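Long-range contact in methyltransferase domain-containing protein (Serratia marcescens, PDB 7CLU), which probably transfers a methyl group from S-adenosyl-L-methionine to a hydroxyl oxygen during prodigiosin synthesis, working as a dimer: residues A[99-111]-A[120-132]. Numbering follows the deposited sequence.
Sequences IDTFLYPLWGELK and QRRTVFGDDRSWF
Leu106 and Gln120 bring the two backbones closest, with CA atoms 5.9 Å apart. The short helix 121-125 crosses helix 99-107 at 109°, with axes 9.4 Å apart. Helix 110-116 lies between them in the chain. The fold is that of a class II O-methyltransferase with a Rossmann-like domain, and the position of these helices is consistent with a link between that domain and the dimerisation region. No hydrogen bond joins the two segments; the contact is largely apolar and includes an aromatic cluster of Phe102, Phe125 and Trp131. With chi1 at -169°, CG trans to the amide N, Phe102 extends its ring far enough to meet both Phe125 and Trp131. The Phe102 and Phe125 planes are 18° apart, but with centroids 5.7 Å apart the rings are offset and little of one faces the other. Trp131 lies side by side with the Phe102 ring, whose CZ is 3.5 Å from CZ3 of the indole. Leu106 lies where the two helices meet. Its CG packs at the edge of the Phe125 ring, 3.6 Å from CE2, while its CD2 rests against the backbone at Gln120 and Arg121. Pro105 CB meets Val124 CG1 at 3.5 Å, and that same methyl lies over the centre of one Phe125 face. Glu109, at the N-cap position of helix 110-116, packs its CB on Gln120 CG. Arg121 ties the second segment together: its NH2 donates to Arg129 O in the carbonyl plane, on a lone pair, and also forms a salt bridge with Asp300. Asp300 in turn accepts from the backbone N of Trp131, whose side chain is about 9 Å from that of His247, the predicted proton acceptor. Tyr104 and Trp107 of helix 99-107 stack on aromatic rings of the second subunit. Phe125 CE1 comes to 3.2 Å from the backbone O of Thr101.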
ATOM      1  N   ILE A  99       0.309   3.901  10.395  1.00 25.01           N
ATOM      2  CA  ILE A  99      -0.406   3.389   9.229  1.00 24.85           C
ATOM      3  C   ILE A  99      -1.673   2.651   9.654  1.00 26.03           C
ATOM      4  O   ILE A  99      -2.770   2.940   9.165  1.00 25.11           O
ATOM      5  CB  ILE A  99       0.527   2.492   8.385  1.00 27.04           C
ATOM      6  CG1 ILE A  99       1.516   3.359   7.597  1.00 22.75           C
ATOM      7  CG2 ILE A  99      -0.290   1.615   7.429  1.00 22.87           C
ATOM      8  CD1 ILE A  99       2.836   2.677   7.229  1.00 26.94           C
ATOM      9  N   ASP A 100      -1.555   1.704  10.589  1.00 27.37           N
ATOM     10  CA  ASP A 100      -2.719   0.886  10.935  1.00 29.40           C
ATOM     11  C   ASP A 100      -3.866   1.730  11.484  1.00 25.93           C
ATOM     12  O   ASP A 100      -5.021   1.543  11.088  1.00 27.14           O
ATOM     13  CB  ASP A 100      -2.341  -0.191  11.948  1.00 24.86           C
ATOM     14  CG  ASP A 100      -1.485  -1.276  11.346  1.00 26.11           C
ATOM     15  OD1 ASP A 100      -1.603  -1.525  10.126  1.00 28.50           O
ATOM     16  OD2 ASP A 100      -0.703  -1.868  12.100  1.00 27.78           O
ATOM     17  N   THR A 101      -3.562   2.672  12.378  1.00 30.52           N
ATOM     18  CA  THR A 101      -4.575   3.397  13.141  1.00 31.00           C
ATOM     19  C   THR A 101      -5.056   4.677  12.462  1.00 30.53           C
ATOM     20  O   THR A 101      -6.130   5.183  12.808  1.00 28.22           O
ATOM     21  CB  THR A 101      -4.023   3.744  14.533  1.00 30.81           C
ATOM     22  OG1 THR A 101      -2.904   4.629  14.405  1.00 31.38           O
ATOM     23  CG2 THR A 101      -3.559   2.491  15.265  1.00 31.20           C
ATOM     24  N   PHE A 102      -4.313   5.191  11.490  1.00 28.03           N
ATOM     25  CA  PHE A 102      -4.576   6.524  10.970  1.00 26.53           C
ATOM     26  C   PHE A 102      -4.500   6.591   9.444  1.00 25.08           C
ATOM     27  O   PHE A 102      -5.524   6.799   8.793  1.00 23.64           O
ATOM     28  CB  PHE A 102      -3.601   7.501  11.615  1.00 24.72           C
ATOM     29  CG  PHE A 102      -3.921   8.936  11.359  1.00 28.66           C
ATOM     30  CD1 PHE A 102      -5.144   9.470  11.751  1.00 26.21           C
ATOM     31  CD2 PHE A 102      -2.986   9.763  10.755  1.00 29.05           C
ATOM     32  CE1 PHE A 102      -5.441  10.791  11.528  1.00 31.50           C
ATOM     33  CE2 PHE A 102      -3.273  11.090  10.529  1.00 27.23           C
ATOM     34  CZ  PHE A 102      -4.501  11.609  10.917  1.00 28.88           C
ATOM     35  N   LEU A 103      -3.316   6.396   8.849  1.00 23.60           N
ATOM     36  CA  LEU A 103      -3.183   6.661   7.411  1.00 22.18           C
ATOM     37  C   LEU A 103      -3.922   5.633   6.545  1.00 22.12           C
ATOM     38  O   LEU A 103      -4.526   5.994   5.529  1.00 21.00           O
ATOM     39  CB  LEU A 103      -1.713   6.716   7.023  1.00 20.53           C
ATOM     40  CG  LEU A 103      -0.917   7.873   7.633  1.00 25.03           C
ATOM     41  CD1 LEU A 103       0.438   8.004   6.941  1.00 25.78           C
ATOM     42  CD2 LEU A 103      -1.709   9.143   7.510  1.00 27.33           C
ATOM     43  N   TYR A 104      -3.812   4.345   6.865  1.00 22.46           N
ATOM     44  CA  TYR A 104      -4.497   3.350   6.041  1.00 21.02           C
ATOM     45  C   TYR A 104      -6.001   3.581   6.033  1.00 24.37           C
ATOM     46  O   TYR A 104      -6.589   3.618   4.937  1.00 24.79           O
ATOM     47  CB  TYR A 104      -4.120   1.949   6.524  1.00 21.27           C
ATOM     48  CG  TYR A 104      -4.613   0.815   5.663  1.00 23.60           C
ATOM     49  CD1 TYR A 104      -5.895   0.276   5.841  1.00 23.53           C
ATOM     50  CD2 TYR A 104      -3.799   0.269   4.683  1.00 23.18           C
ATOM     51  CE1 TYR A 104      -6.342  -0.789   5.061  1.00 22.60           C
ATOM     52  CE2 TYR A 104      -4.227  -0.799   3.903  1.00 23.65           C
ATOM     53  CZ  TYR A 104      -5.495  -1.323   4.089  1.00 26.70           C
ATOM     54  OH  TYR A 104      -5.903  -2.387   3.293  1.00 25.43           O
ATOM     55  N   PRO A 105      -6.679   3.781   7.173  1.00 24.31           N
ATOM     56  CA  PRO A 105      -8.126   4.051   7.092  1.00 27.54           C
ATOM     57  C   PRO A 105      -8.458   5.283   6.263  1.00 24.37           C
ATOM     58  O   PRO A 105      -9.409   5.251   5.476  1.00 25.25           O
ATOM     59  CB  PRO A 105      -8.540   4.217   8.563  1.00 26.92           C
ATOM     60  CG  PRO A 105      -7.491   3.546   9.339  1.00 32.19           C
ATOM     61  CD  PRO A 105      -6.220   3.701   8.572  1.00 23.86           C
ATOM     62  N   LEU A 106      -7.683   6.360   6.398  1.00 22.62           N
ATOM     63  CA  LEU A 106      -7.986   7.594   5.672  1.00 22.02           C
ATOM     64  C   LEU A 106      -7.798   7.420   4.170  1.00 25.01           C
ATOM     65  O   LEU A 106      -8.616   7.896   3.378  1.00 23.60           O
ATOM     66  CB  LEU A 106      -7.094   8.724   6.181  1.00 23.46           C
ATOM     67  CG  LEU A 106      -7.388   9.233   7.585  1.00 25.51           C
ATOM     68  CD1 LEU A 106      -6.216  10.079   8.053  1.00 23.52           C
ATOM     69  CD2 LEU A 106      -8.703  10.047   7.570  1.00 25.80           C
ATOM     70  N   TRP A 107      -6.725   6.740   3.746  1.00 21.56           N
ATOM     71  CA  TRP A 107      -6.550   6.543   2.313  1.00 22.12           C
ATOM     72  C   TRP A 107      -7.621   5.647   1.720  1.00 20.89           C
ATOM     73  O   TRP A 107      -7.814   5.662   0.499  1.00 21.45           O
ATOM     74  CB  TRP A 107      -5.174   5.956   1.997  1.00 21.33           C
ATOM     75  CG  TRP A 107      -4.082   6.983   1.952  1.00 21.27           C
ATOM     76  CD1 TRP A 107      -3.499   7.606   3.019  1.00 20.20           C
ATOM     77  CD2 TRP A 107      -3.409   7.471   0.781  1.00 22.16           C
ATOM     78  NE1 TRP A 107      -2.510   8.461   2.582  1.00 22.57           N
ATOM     79  CE2 TRP A 107      -2.440   8.400   1.214  1.00 24.24           C
ATOM     80  CE3 TRP A 107      -3.548   7.227  -0.596  1.00 20.43           C
ATOM     81  CZ2 TRP A 107      -1.591   9.075   0.318  1.00 24.87           C
ATOM     82  CZ3 TRP A 107      -2.721   7.906  -1.482  1.00 23.39           C
ATOM     83  CH2 TRP A 107      -1.742   8.810  -1.019  1.00 19.73           C
ATOM     84  N   GLY A 108      -8.307   4.861   2.543  1.00 22.09           N
ATOM     85  CA  GLY A 108      -9.454   4.127   2.044  1.00 28.49           C
ATOM     86  C   GLY A 108     -10.476   5.043   1.405  1.00 27.43           C
ATOM     87  O   GLY A 108     -11.163   4.652   0.463  1.00 28.11           O
ATOM     88  N   GLU A 109     -10.540   6.293   1.863  1.00 26.96           N
ATOM     89  CA  GLU A 109     -11.488   7.282   1.364  1.00 30.95           C
ATOM     90  C   GLU A 109     -10.803   8.373   0.539  1.00 31.10           C
ATOM     91  O   GLU A 109     -11.266   9.519   0.508  1.00 25.66           O
ATOM     92  CB  GLU A 109     -12.268   7.889   2.534  1.00 27.91           C
ATOM     93  CG  GLU A 109     -13.043   6.862   3.361  1.00 27.19           C
ATOM     94  CD  GLU A 109     -14.174   6.212   2.568  1.00 33.54           C
ATOM     95  OE1 GLU A 109     -15.014   6.950   2.022  1.00 29.87           O
ATOM     96  OE2 GLU A 109     -14.206   4.965   2.461  1.00 40.88           O
ATOM     97  N   LEU A 110      -9.691   8.030  -0.128  1.00 25.00           N
ATOM     98  CA  LEU A 110      -9.021   8.997  -0.994  1.00 28.57           C
ATOM     99  C   LEU A 110      -9.973   9.568  -2.043  1.00 25.79           C
ATOM    100  O   LEU A 110      -9.914  10.768  -2.354  1.00 23.32           O
ATOM    101  CB  LEU A 110      -7.810   8.358  -1.675  1.00 25.06           C
ATOM    102  CG  LEU A 110      -7.098   9.256  -2.705  1.00 23.99           C
ATOM    103  CD1 LEU A 110      -6.495  10.481  -2.023  1.00 20.97           C
ATOM    104  CD2 LEU A 110      -6.028   8.481  -3.474  1.00 23.87           C
ATOM    105  N   LYS A 111     -10.828   8.714  -2.628  1.00 26.21           N
ATOM    106  CA  LYS A 111     -11.728   9.172  -3.682  1.00 26.24           C
ATOM    107  C   LYS A 111     -12.557  10.351  -3.200  1.00 27.68           C
ATOM    108  O   LYS A 111     -12.693  11.358  -3.904  1.00 28.16           O
ATOM    109  CB  LYS A 111     -12.635   8.025  -4.140  1.00 29.61           C
ATOM    110  CG  LYS A 111     -13.915   8.476  -4.883  1.00 36.35           C
ATOM    111  CD  LYS A 111     -14.771   7.280  -5.299  1.00 40.06           C
ATOM    112  CE  LYS A 111     -16.257   7.631  -5.343  1.00 49.26           C
ATOM    113  NZ  LYS A 111     -17.086   6.524  -5.919  1.00 47.35           N
ATOM    114  N   GLN A 120     -10.531  13.262   5.542  1.00 29.41           N
ATOM    115  CA  GLN A 120     -11.586  12.287   5.789  1.00 30.83           C
ATOM    116  C   GLN A 120     -11.630  11.844   7.249  1.00 29.83           C
ATOM    117  O   GLN A 120     -12.145  10.765   7.544  1.00 31.15           O
ATOM    118  CB  GLN A 120     -11.424  11.085   4.855  1.00 29.58           C
ATOM    119  CG  GLN A 120     -11.562  11.447   3.365  1.00 25.91           C
ATOM    120  CD  GLN A 120     -12.901  12.070   3.031  1.00 31.94           C
ATOM    121  OE1 GLN A 120     -13.934  11.393   3.085  1.00 30.90           O
ATOM    122  NE2 GLN A 120     -12.898  13.359   2.664  1.00 25.70           N
ATOM    123  N   ARG A 121     -11.116  12.664   8.175  1.00 31.83           N
ATOM    124  CA  ARG A 121     -11.109  12.251   9.577  1.00 31.30           C
ATOM    125  C   ARG A 121     -12.527  12.120  10.140  1.00 35.47           C
ATOM    126  O   ARG A 121     -12.768  11.269  11.006  1.00 35.48           O
ATOM    127  CB  ARG A 121     -10.281  13.228  10.413  1.00 29.53           C
ATOM    128  CG  ARG A 121      -8.800  13.316  10.000  1.00 31.75           C
ATOM    129  CD  ARG A 121      -7.994  14.231  10.913  1.00 34.55           C
ATOM    130  NE  ARG A 121      -8.684  15.488  11.197  1.00 36.13           N
ATOM    131  CZ  ARG A 121      -8.511  16.630  10.531  1.00 36.68           C
ATOM    132  NH1 ARG A 121      -7.656  16.702   9.521  1.00 31.41           N
ATOM    133  NH2 ARG A 121      -9.199  17.717  10.885  1.00 36.53           N
ATOM    134  N   ARG A 122     -13.473  12.941   9.665  1.00 32.00           N
ATOM    135  CA  ARG A 122     -14.856  12.848  10.133  1.00 35.85           C
ATOM    136  C   ARG A 122     -15.515  11.580   9.615  1.00 34.14           C
ATOM    137  O   ARG A 122     -16.021  10.762  10.390  1.00 37.67           O
ATOM    138  CB  ARG A 122     -15.662  14.069   9.678  1.00 40.51           C
ATOM    139  CG  ARG A 122     -15.153  15.423  10.147  1.00 43.66           C
ATOM    140  CD  ARG A 122     -16.198  16.512   9.873  1.00 48.84           C
ATOM    141  NE  ARG A 122     -15.610  17.707   9.270  1.00 53.12           N
ATOM    142  CZ  ARG A 122     -15.040  18.690   9.963  1.00 58.97           C
ATOM    143  NH1 ARG A 122     -14.977  18.619  11.286  1.00 56.36           N
ATOM    144  NH2 ARG A 122     -14.529  19.745   9.335  1.00 59.54           N
ATOM    145  N   THR A 123     -15.541  11.426   8.291  1.00 32.00           N
ATOM    146  CA  THR A 123     -15.898  10.179   7.634  1.00 37.15           C
ATOM    147  C   THR A 123     -15.334   8.970   8.372  1.00 41.05           C
ATOM    148  O   THR A 123     -16.077   8.108   8.858  1.00 40.09           O
ATOM    149  CB  THR A 123     -15.362  10.229   6.195  1.00 40.95           C
ATOM    150  OG1 THR A 123     -15.708  11.491   5.594  1.00 45.29           O
ATOM    151  CG2 THR A 123     -15.906   9.085   5.360  1.00 39.49           C
ATOM    152  N   VAL A 124     -14.009   8.928   8.515  1.00 37.49           N
ATOM    153  CA  VAL A 124     -13.343   7.684   8.877  1.00 36.16           C
ATOM    154  C   VAL A 124     -13.381   7.436  10.385  1.00 39.12           C
ATOM    155  O   VAL A 124     -13.591   6.300  10.829  1.00 41.85           O
ATOM    156  CB  VAL A 124     -11.903   7.702   8.319  1.00 34.17           C
ATOM    157  CG1 VAL A 124     -11.053   6.638   8.959  1.00 33.20           C
ATOM    158  CG2 VAL A 124     -11.926   7.560   6.790  1.00 28.96           C
ATOM    159  N   PHE A 125     -13.177   8.473  11.203  1.00 34.56           N
ATOM    160  CA  PHE A 125     -13.040   8.293  12.648  1.00 34.96           C
ATOM    161  C   PHE A 125     -14.197   8.868  13.458  1.00 39.55           C
ATOM    162  O   PHE A 125     -14.202   8.719  14.688  1.00 38.05           O
ATOM    163  CB  PHE A 125     -11.732   8.922  13.148  1.00 37.35           C
ATOM    164  CG  PHE A 125     -10.507   8.382  12.479  1.00 38.51           C
ATOM    165  CD1 PHE A 125     -10.032   7.122  12.802  1.00 36.20           C
ATOM    166  CD2 PHE A 125      -9.832   9.131  11.521  1.00 33.92           C
ATOM    167  CE1 PHE A 125      -8.897   6.613  12.185  1.00 34.88           C
ATOM    168  CE2 PHE A 125      -8.696   8.622  10.898  1.00 28.25           C
ATOM    169  CZ  PHE A 125      -8.240   7.356  11.225  1.00 33.08           C
ATOM    170  N   GLY A 126     -15.160   9.526  12.821  1.00 37.98           N
ATOM    171  CA  GLY A 126     -16.185  10.240  13.569  1.00 42.79           C
ATOM    172  C   GLY A 126     -15.649  11.389  14.398  1.00 43.14           C
ATOM    173  O   GLY A 126     -16.258  11.756  15.409  1.00 42.97           O
ATOM    174  N   ASP A 127     -14.519  11.970  13.994  1.00 39.32           N
ATOM    175  CA  ASP A 127     -13.858  13.048  14.724  1.00 39.23           C
ATOM    176  C   ASP A 127     -14.055  14.342  13.940  1.00 41.22           C
ATOM    177  O   ASP A 127     -13.483  14.513  12.859  1.00 38.96           O
ATOM    178  CB  ASP A 127     -12.371  12.723  14.908  1.00 38.57           C
ATOM    179  CG  ASP A 127     -11.681  13.632  15.904  1.00 44.29           C
ATOM    180  OD1 ASP A 127     -12.228  14.720  16.206  1.00 43.20           O
ATOM    181  OD2 ASP A 127     -10.582  13.253  16.384  1.00 40.47           O
ATOM    182  N   ASP A 128     -14.861  15.259  14.473  1.00 42.08           N
ATOM    183  CA  ASP A 128     -15.101  16.514  13.778  1.00 48.39           C
ATOM    184  C   ASP A 128     -14.203  17.642  14.278  1.00 44.69           C
ATOM    185  O   ASP A 128     -14.511  18.814  14.046  1.00 47.32           O
ATOM    186  CB  ASP A 128     -16.574  16.917  13.882  1.00 47.17           C
ATOM    187  CG  ASP A 128     -17.112  16.780  15.278  1.00 43.86           C
ATOM    188  OD1 ASP A 128     -16.316  16.888  16.235  1.00 46.57           O
ATOM    189  OD2 ASP A 128     -18.328  16.562  15.422  1.00 48.62           O
ATOM    190  N   ARG A 129     -13.102  17.315  14.947  1.00 41.30           N
ATOM    191  CA  ARG A 129     -12.150  18.328  15.378  1.00 41.44           C
ATOM    192  C   ARG A 129     -11.206  18.701  14.244  1.00 43.30           C
ATOM    193  O   ARG A 129     -10.920  17.894  13.355  1.00 40.27           O
ATOM    194  CB  ARG A 129     -11.327  17.841  16.564  1.00 44.56           C
ATOM    195  CG  ARG A 129     -12.128  17.487  17.789  1.00 46.77           C
ATOM    196  CD  ARG A 129     -11.246  16.793  18.815  1.00 40.88           C
ATOM    197  NE  ARG A 129     -10.740  15.515  18.328  1.00 43.38           N
ATOM    198  CZ  ARG A 129      -9.808  14.802  18.954  1.00 45.44           C
ATOM    199  NH1 ARG A 129      -9.293  15.247  20.094  1.00 49.08           N
ATOM    200  NH2 ARG A 129      -9.400  13.647  18.449  1.00 43.83           N
ATOM    201  N   SER A 130     -10.698  19.932  14.300  1.00 43.23           N
ATOM    202  CA  SER A 130      -9.751  20.402  13.302  1.00 39.47           C
ATOM    203  C   SER A 130      -8.382  19.759  13.511  1.00 36.89           C
ATOM    204  O   SER A 130      -8.049  19.268  14.592  1.00 38.32           O
ATOM    205  CB  SER A 130      -9.633  21.928  13.353  1.00 38.18           C
ATOM    206  OG  SER A 130      -8.738  22.336  14.375  1.00 39.54           O
ATOM    207  N   TRP A 131      -7.588  19.755  12.443  1.00 39.90           N
ATOM    208  CA  TRP A 131      -6.231  19.226  12.542  1.00 38.93           C
ATOM    209  C   TRP A 131      -5.465  19.942  13.645  1.00 39.02           C
ATOM    210  O   TRP A 131      -4.843  19.310  14.509  1.00 37.95           O
ATOM    211  CB  TRP A 131      -5.511  19.365  11.199  1.00 37.39           C
ATOM    212  CG  TRP A 131      -4.186  18.662  11.149  1.00 34.49           C
ATOM    213  CD1 TRP A 131      -2.977  19.203  10.814  1.00 34.95           C
ATOM    214  CD2 TRP A 131      -3.944  17.278  11.427  1.00 38.37           C
ATOM    215  NE1 TRP A 131      -1.998  18.241  10.874  1.00 38.94           N
ATOM    216  CE2 TRP A 131      -2.567  17.052  11.248  1.00 34.86           C
ATOM    217  CE3 TRP A 131      -4.761  16.207  11.813  1.00 41.09           C
ATOM    218  CZ2 TRP A 131      -1.987  15.807  11.442  1.00 36.99           C
ATOM    219  CZ3 TRP A 131      -4.176  14.965  12.008  1.00 42.56           C
ATOM    220  CH2 TRP A 131      -2.802  14.781  11.821  1.00 37.83           C
ATOM    221  N   PHE A 132      -5.539  21.271  13.652  1.00 39.59           N
ATOM    222  CA  PHE A 132      -4.902  22.037  14.714  1.00 36.59           C
ATOM    223  C   PHE A 132      -5.390  21.604  16.091  1.00 38.18           C
ATOM    224  O   PHE A 132      -4.589  21.489  17.025  1.00 39.00           O
ATOM    225  CB  PHE A 132      -5.151  23.522  14.509  1.00 40.49           C
ATOM    226  CG  PHE A 132      -4.545  24.359  15.574  1.00 41.03           C
ATOM    227  CD1 PHE A 132      -3.192  24.649  15.541  1.00 42.91           C
ATOM    228  CD2 PHE A 132      -5.314  24.829  16.626  1.00 41.44           C
ATOM    229  CE1 PHE A 132      -2.616  25.406  16.527  1.00 42.38           C
ATOM    230  CE2 PHE A 132      -4.742  25.593  17.623  1.00 45.19           C
ATOM    231  CZ  PHE A 132      -3.389  25.874  17.571  1.00 43.46           C
TER